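Local atomic coordinates of bifunctional protein PutA (Bdellovibrio bacteriovorus, PDB entry 5UR2), a protein that probably couples the two steps of proline catabolism, oxidising proline with a flavin and then glutamate gamma-semialdehyde to L-glutamate with NAD+. Residues I809-N814 with G854-P859; G463-E468 with C601-R606. All coordinates share one frame; numbering follows the deposited sequence.

Contact 1: residues I809-N814 with G854-P859; sequences IHPAEN and GFFAPP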
loop_
_atom_site.group_PDB
_atom_site.type_symbol
_atom_site.label_atom_id
_atom_site.label_comp_id
_atom_site.label_asym_id
_atom_site.label_seq_id
_atom_site.Cartn_x
_atom_site.Cartn_y
_atom_site.Cartn_z
ATOM N N ILE B 809 13.137 20.101 -38.735
ATOM C CA ILE B 809 12.065 20.877 -38.118
ATOM C C ILE B 809 11.004 21.124 -39.186
ATOM O O ILE B 809 11.303 21.697 -40.240
ATOM C CB ILE B 809 12.591 22.204 -37.548
ATOM C CG1 ILE B 809 13.740 21.967 -36.561
ATOM C CG2 ILE B 809 11.477 22.998 -36.899
ATOM C CD1 ILE B 809 15.125 22.092 -37.184
ATOM N N HIS B 810 9.779 20.685 -38.934
ATOM C CA HIS B 810 8.705 20.813 -39.906
ATOM C C HIS B 810 7.390 21.068 -39.196
ATOM O O HIS B 810 7.258 20.790 -37.996
ATOM C CB HIS B 810 8.547 19.549 -40.764
ATOM C CG HIS B 810 9.714 19.253 -41.636
ATOM N ND1 HIS B 810 10.058 20.045 -42.712
ATOM C CD2 HIS B 810 10.593 18.224 -41.626
ATOM C CE1 HIS B 810 11.118 19.530 -43.309
ATOM N NE2 HIS B 810 11.464 18.425 -42.669
ATOM N N PRO B 811 6.375 21.551 -39.923
ATOM C CA PRO B 811 5.007 21.470 -39.418
ATOM C C PRO B 811 4.731 20.069 -38.902
ATOM O O PRO B 811 5.215 19.077 -39.456
ATOM C CB PRO B 811 4.152 21.794 -40.647
ATOM C CG PRO B 811 5.016 22.694 -41.473
ATOM C CD PRO B 811 6.436 22.190 -41.254
ATOM N N ALA B 812 3.980 20.000 -37.805
ATOM C CA ALA B 812 3.777 18.718 -37.138
ATOM C C ALA B 812 3.045 17.732 -38.044
ATOM O O ALA B 812 3.233 16.517 -37.931
ATOM C CB ALA B 812 3.020 18.939 -35.821
ATOM N N GLU B 813 2.227 18.241 -38.964
ATOM C CA GLU B 813 1.508 17.370 -39.880
ATOM C C GLU B 813 2.451 16.548 -40.743
ATOM O O GLU B 813 2.104 15.435 -41.142
ATOM C CB GLU B 813 0.576 18.217 -40.738
ATOM C CG GLU B 813 -0.176 17.477 -41.801
ATOM C CD GLU B 813 -1.107 18.394 -42.581
ATOM O OE1 GLU B 813 -1.101 19.630 -42.330
ATOM O OE2 GLU B 813 -1.834 17.868 -43.451
ATOM N N ASN B 814 3.642 17.066 -41.022
ATOM C CA ASN B 814 4.625 16.374 -41.862
ATOM C C ASN B 814 5.265 15.223 -41.092
ATOM O O ASN B 814 5.904 15.466 -40.065
ATOM C CB ASN B 814 5.686 17.378 -42.332
ATOM C CG ASN B 814 6.687 16.773 -43.322
ATOM O OD1 ASN B 814 6.968 15.571 -43.303
ATOM N ND2 ASN B 814 7.230 17.621 -44.194
ATOM N N GLY B 854 4.894 29.550 -38.917
ATOM C CA GLY B 854 4.446 29.115 -37.609
ATOM C C GLY B 854 5.468 29.426 -36.532
ATOM O O GLY B 854 6.448 30.135 -36.761
ATOM N N PHE B 855 5.228 28.882 -35.341
ATOM C CA PHE B 855 6.029 29.239 -34.163
ATOM C C PHE B 855 7.247 28.323 -34.026
ATOM O O PHE B 855 7.472 27.653 -33.012
ATOM C CB PHE B 855 5.156 29.214 -32.908
ATOM C CG PHE B 855 3.906 30.053 -33.026
ATOM C CD1 PHE B 855 3.980 31.352 -33.489
ATOM C CD2 PHE B 855 2.665 29.537 -32.699
ATOM C CE1 PHE B 855 2.833 32.145 -33.619
ATOM C CE2 PHE B 855 1.516 30.315 -32.818
ATOM C CZ PHE B 855 1.602 31.622 -33.280
ATOM N N PHE B 856 8.066 28.327 -35.069
ATOM C CA PHE B 856 9.204 27.417 -35.145
ATOM C C PHE B 856 10.384 28.077 -34.449
ATOM O O PHE B 856 11.077 28.911 -35.033
ATOM C CB PHE B 856 9.506 27.058 -36.599
ATOM C CG PHE B 856 8.378 26.323 -37.270
ATOM C CD1 PHE B 856 8.188 24.963 -37.056
ATOM C CD2 PHE B 856 7.467 27.008 -38.067
ATOM C CE1 PHE B 856 7.136 24.295 -37.645
ATOM C CE2 PHE B 856 6.409 26.343 -38.663
ATOM C CZ PHE B 856 6.245 24.975 -38.450
ATOM N N ALA B 857 10.578 27.745 -33.184
ATOM C CA ALA B 857 11.784 28.184 -32.486
ATOM C C ALA B 857 12.934 27.213 -32.788
ATOM O O ALA B 857 12.709 26.007 -32.896
ATOM C CB ALA B 857 11.540 28.282 -30.970
ATOM N N PRO B 858 14.159 27.705 -32.957
ATOM C CA PRO B 858 15.257 26.838 -33.398
ATOM C C PRO B 858 15.843 26.040 -32.250
ATOM O O PRO B 858 15.964 26.544 -31.126
ATOM C CB PRO B 858 16.288 27.835 -33.942
ATOM C CG PRO B 858 16.072 29.062 -33.089
ATOM C CD PRO B 858 14.582 29.110 -32.807
ATOM N N PRO B 859 16.260 24.801 -32.498
ATOM C CA PRO B 859 17.031 24.080 -31.480
ATOM C C PRO B 859 18.387 24.753 -31.319
ATOM O O PRO B 859 19.098 24.981 -32.301
ATOM C CB PRO B 859 17.160 22.669 -32.062
ATOM C CG PRO B 859 17.135 22.899 -33.558
ATOM C CD PRO B 859 16.193 24.066 -33.775
#

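Contact 2: residues G463-E468 with C601-R606; sequences GKFYNE and CRYYAR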
loop_
_atom_site.group_PDB
_atom_site.type_symbol
_atom_site.label_atom_id
_atom_site.label_comp_id
_atom_site.label_asym_id
_atom_site.label_seq_id
_atom_site.Cartn_x
_atom_site.Cartn_y
_atom_site.Cartn_z
ATOM N N GLY B 463 -4.224 -10.223 -13.746
ATOM C CA GLY B 463 -4.161 -9.207 -12.727
ATOM C C GLY B 463 -3.073 -8.175 -12.901
ATOM O O GLY B 463 -3.137 -7.120 -12.259
ATOM N N LYS B 464 -2.082 -8.426 -13.749
ATOM C CA LYS B 464 -0.994 -7.475 -13.914
ATOM C C LYS B 464 -1.404 -6.362 -14.874
ATOM O O LYS B 464 -2.120 -6.599 -15.841
ATOM C CB LYS B 464 0.259 -8.191 -14.420
ATOM C CG LYS B 464 1.473 -7.307 -14.596
ATOM C CD LYS B 464 2.707 -8.137 -14.994
ATOM C CE LYS B 464 3.861 -7.280 -15.554
ATOM N NZ LYS B 464 4.302 -6.162 -14.665
ATOM N N PHE B 465 -0.977 -5.138 -14.575
ATOM C CA PHE B 465 -1.200 -4.017 -15.478
ATOM C C PHE B 465 -0.226 -4.056 -16.647
ATOM O O PHE B 465 0.976 -4.272 -16.459
ATOM C CB PHE B 465 -1.017 -2.688 -14.753
ATOM C CG PHE B 465 -1.060 -1.498 -15.667
ATOM C CD1 PHE B 465 -2.282 -0.925 -16.023
ATOM C CD2 PHE B 465 0.116 -0.950 -16.175
ATOM C CE1 PHE B 465 -2.324 0.171 -16.862
ATOM C CE2 PHE B 465 0.082 0.149 -17.025
ATOM C CZ PHE B 465 -1.142 0.709 -17.373
ATOM N N TYR B 466 -0.739 -3.770 -17.845
ATOM C CA TYR B 466 0.085 -3.624 -19.043
ATOM C C TYR B 466 -0.199 -2.279 -19.688
ATOM O O TYR B 466 -1.347 -1.825 -19.720
ATOM C CB TYR B 466 -0.166 -4.757 -20.068
ATOM C CG TYR B 466 0.342 -6.081 -19.560
ATOM C CD1 TYR B 466 -0.472 -6.921 -18.780
ATOM C CD2 TYR B 466 1.656 -6.466 -19.802
ATOM C CE1 TYR B 466 0.019 -8.125 -18.280
ATOM C CE2 TYR B 466 2.160 -7.682 -19.322
ATOM C CZ TYR B 466 1.340 -8.500 -18.551
ATOM O OH TYR B 466 1.863 -9.684 -18.074
ATOM N N ASN B 467 0.853 -1.640 -20.182
ATOM C CA ASN B 467 0.699 -0.392 -20.908
ATOM C C ASN B 467 0.154 -0.628 -22.314
ATOM O O ASN B 467 0.418 -1.651 -22.942
ATOM C CB ASN B 467 2.036 0.322 -21.001
ATOM C CG ASN B 467 2.558 0.739 -19.652
ATOM O OD1 ASN B 467 3.214 -0.044 -18.953
ATOM N ND2 ASN B 467 2.307 1.993 -19.288
ATOM N N GLU B 468 -0.559 0.361 -22.819
ATOM C CA GLU B 468 -1.077 0.323 -24.181
ATOM C C GLU B 468 0.056 0.388 -25.209
ATOM O O GLU B 468 0.906 1.292 -25.141
ATOM C CB GLU B 468 -2.040 1.495 -24.383
ATOM C CG GLU B 468 -2.540 1.638 -25.804
ATOM C CD GLU B 468 -3.592 0.613 -26.183
ATOM O OE1 GLU B 468 -4.174 -0.047 -25.290
ATOM O OE2 GLU B 468 -3.832 0.465 -27.392
ATOM N N CYS B 601 -6.400 5.769 -17.525
ATOM C CA CYS B 601 -7.717 5.166 -17.376
ATOM C C CYS B 601 -7.624 3.769 -16.787
ATOM O O CYS B 601 -8.245 3.458 -15.760
ATOM C CB CYS B 601 -8.411 5.098 -18.737
ATOM S SG CYS B 601 -8.957 6.668 -19.391
ATOM N N ARG B 602 -6.860 2.900 -17.446
ATOM C CA ARG B 602 -6.834 1.508 -17.013
ATOM C C ARG B 602 -6.143 1.359 -15.664
ATOM O O ARG B 602 -6.587 0.573 -14.825
ATOM C CB ARG B 602 -6.152 0.640 -18.075
ATOM C CG ARG B 602 -6.826 0.757 -19.420
ATOM C CD ARG B 602 -6.847 -0.590 -20.088
ATOM N NE ARG B 602 -7.299 -0.507 -21.470
ATOM C CZ ARG B 602 -8.571 -0.513 -21.854
ATOM N NH1 ARG B 602 -9.555 -0.564 -20.960
ATOM N NH2 ARG B 602 -8.862 -0.462 -23.148
ATOM N N TYR B 603 -5.067 2.119 -15.432
ATOM C CA TYR B 603 -4.330 1.991 -14.177
ATOM C C TYR B 603 -5.156 2.484 -12.993
ATOM O O TYR B 603 -5.231 1.816 -11.955
ATOM C CB TYR B 603 -3.015 2.747 -14.270
ATOM C CG TYR B 603 -2.106 2.619 -13.064
ATOM C CD1 TYR B 603 -1.135 1.618 -13.002
ATOM C CD2 TYR B 603 -2.193 3.519 -11.999
ATOM C CE1 TYR B 603 -0.262 1.509 -11.892
ATOM C CE2 TYR B 603 -1.345 3.418 -10.896
ATOM C CZ TYR B 603 -0.379 2.415 -10.847
ATOM O OH TYR B 603 0.458 2.326 -9.760
ATOM N N TYR B 604 -5.786 3.652 -13.117
ATOM C CA TYR B 604 -6.554 4.125 -11.971
ATOM C C TYR B 604 -7.800 3.273 -11.786
ATOM O O TYR B 604 -8.224 3.052 -10.649
ATOM C CB TYR B 604 -6.895 5.617 -12.115
ATOM C CG TYR B 604 -5.646 6.487 -12.122
ATOM C CD1 TYR B 604 -4.567 6.192 -11.288
ATOM C CD2 TYR B 604 -5.524 7.564 -13.001
ATOM C CE1 TYR B 604 -3.412 6.964 -11.290
ATOM C CE2 TYR B 604 -4.366 8.343 -13.032
ATOM C CZ TYR B 604 -3.309 8.031 -12.174
ATOM O OH TYR B 604 -2.162 8.787 -12.192
ATOM N N ALA B 605 -8.379 2.760 -12.877
ATOM C CA ALA B 605 -9.508 1.849 -12.713
ATOM C C ALA B 605 -9.064 0.568 -12.024
ATOM O O ALA B 605 -9.731 0.089 -11.094
ATOM C CB ALA B 605 -10.178 1.547 -14.060
ATOM N N ARG B 606 -7.914 0.027 -12.433
ATOM C CA ARG B 606 -7.375 -1.148 -11.756
ATOM C C ARG B 606 -7.107 -0.856 -10.280
ATOM O O ARG B 606 -7.431 -1.670 -9.413
ATOM C CB ARG B 606 -6.100 -1.617 -12.460
ATOM C CG ARG B 606 -5.394 -2.798 -11.801
ATOM C CD ARG B 606 -4.111 -3.133 -12.596
ATOM N NE ARG B 606 -3.439 -4.326 -12.098
ATOM C CZ ARG B 606 -2.703 -4.350 -10.990
ATOM N NH1 ARG B 606 -2.549 -3.248 -10.260
ATOM N NH2 ARG B 606 -2.133 -5.476 -10.603
HETATM O O HOH W 1 -4.776 -0.619 -22.717
HETATM O O HOH W 2 -6.860 -0.377 -25.286
#

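Contact 1: residues I809-N814 with G854-P859
Phe856 meets Ile809, His810 and Pro811 with the CD1-CE1-CZ side of its ring, where two irregular loops of the aldehyde dehydrogenase fold run past each other. One loop links helix 790-806 to helix 825-841; the other leads from strand 843-847 into strand 860-863, its antiparallel partner in the sheet. The contact illustrates how one aromatic side chain can join two loops through van der Waals contact. CD1 of Phe856 lies 3.8 Å from CG2 of Ile809, the two side chains sliding past each other in opposite directions, while CZ comes within 4.0 Å of CD of Pro811, these two side chains crossing at about a right angle. Between these two, the carbonyl O of His810 sits at the ring edge, near its plane, 3.5 Å from Phe856 CE1. With CG of Phe856 anti to its own carbonyl carbon (chi1 -63°), the ring is directed across at the other loop. Farther out, the Pro811-Asn814 type I turn is closed by Asn814 N to Pro811 O at 3.0 Å and tied to Ser518 through Ala812 N, and an inverse gamma turn centred on Phe855, closed by a weak Phe856 N to Gly854 O bond, leads into Phe856. His810 NE2 is hydrogen-bonded to OE1 of Glu808. Elsewhere in the contact the end of Ile809 reaches the Pro859 ring, CD1 to CD at 4.1 Å.

Contact 2: residues G463-E468 with C601-R606
Phe465 packs against one side of helix 587-611 and forms the tight centre of this contact. Its CE1 lies 3.7 Å from CB of Tyr603, and the Tyr603 ring turns its edge to the Phe465 face in a T-shaped pair, centroids 5.4 Å apart and planes at 87°. CD1 of Tyr603 stands over the centre of that face. CB of Arg602 and CD of Arg606 approach the Phe465 edge instead, near the ring plane. The arrangement exemplifies an extended linker docked on a helix: the loop between helices 440-444 and 476-491 lies along helix 587-611 of the aldehyde dehydrogenase region. Toward Gly463 the packing gives way to polar contacts. Arg606, extended from CG to NE, grips the carbonyl O of exposed Gly463 side-on with two nitrogens: the NE bond, 2.8 Å, is bent, the NH2 distance, 2.5 Å, is doubtfully short, and NH1 pairs with Glu610. The other end is looser and hydrated. Two waters separate Glu468 OE1 from Arg602: one donates to OE1 and accepts from NE at 2.8 Å, the other donates to OE1 and accepts from NH2 at 2.9 Å. The direct salt bridges of these two side chains go to other residues, Arg602 to Asp566 and Glu468 OE2 to Arg572.

The two contacts share no helix or strand; their centres lie about 34 Å apart and their nearest atoms about 20 Å. Both are partly buried and lie away from the predicted catalytic residues Glu746 and Cys780, yet their principles differ. In contact 1 loop meets loop within the aldehyde dehydrogenase part of the chain, largely apolar apart from one carbonyl at a ring edge, with several polar groups bonded outside the two segments. Contact 2 sets an irregular segment on a helix, flanking a buried aromatic pair with arginine bonds at one end and bridging water at the other. Lys464 NZ there also bonds to Gly618 O of the second subunit, whereas no other chain touches contact 1.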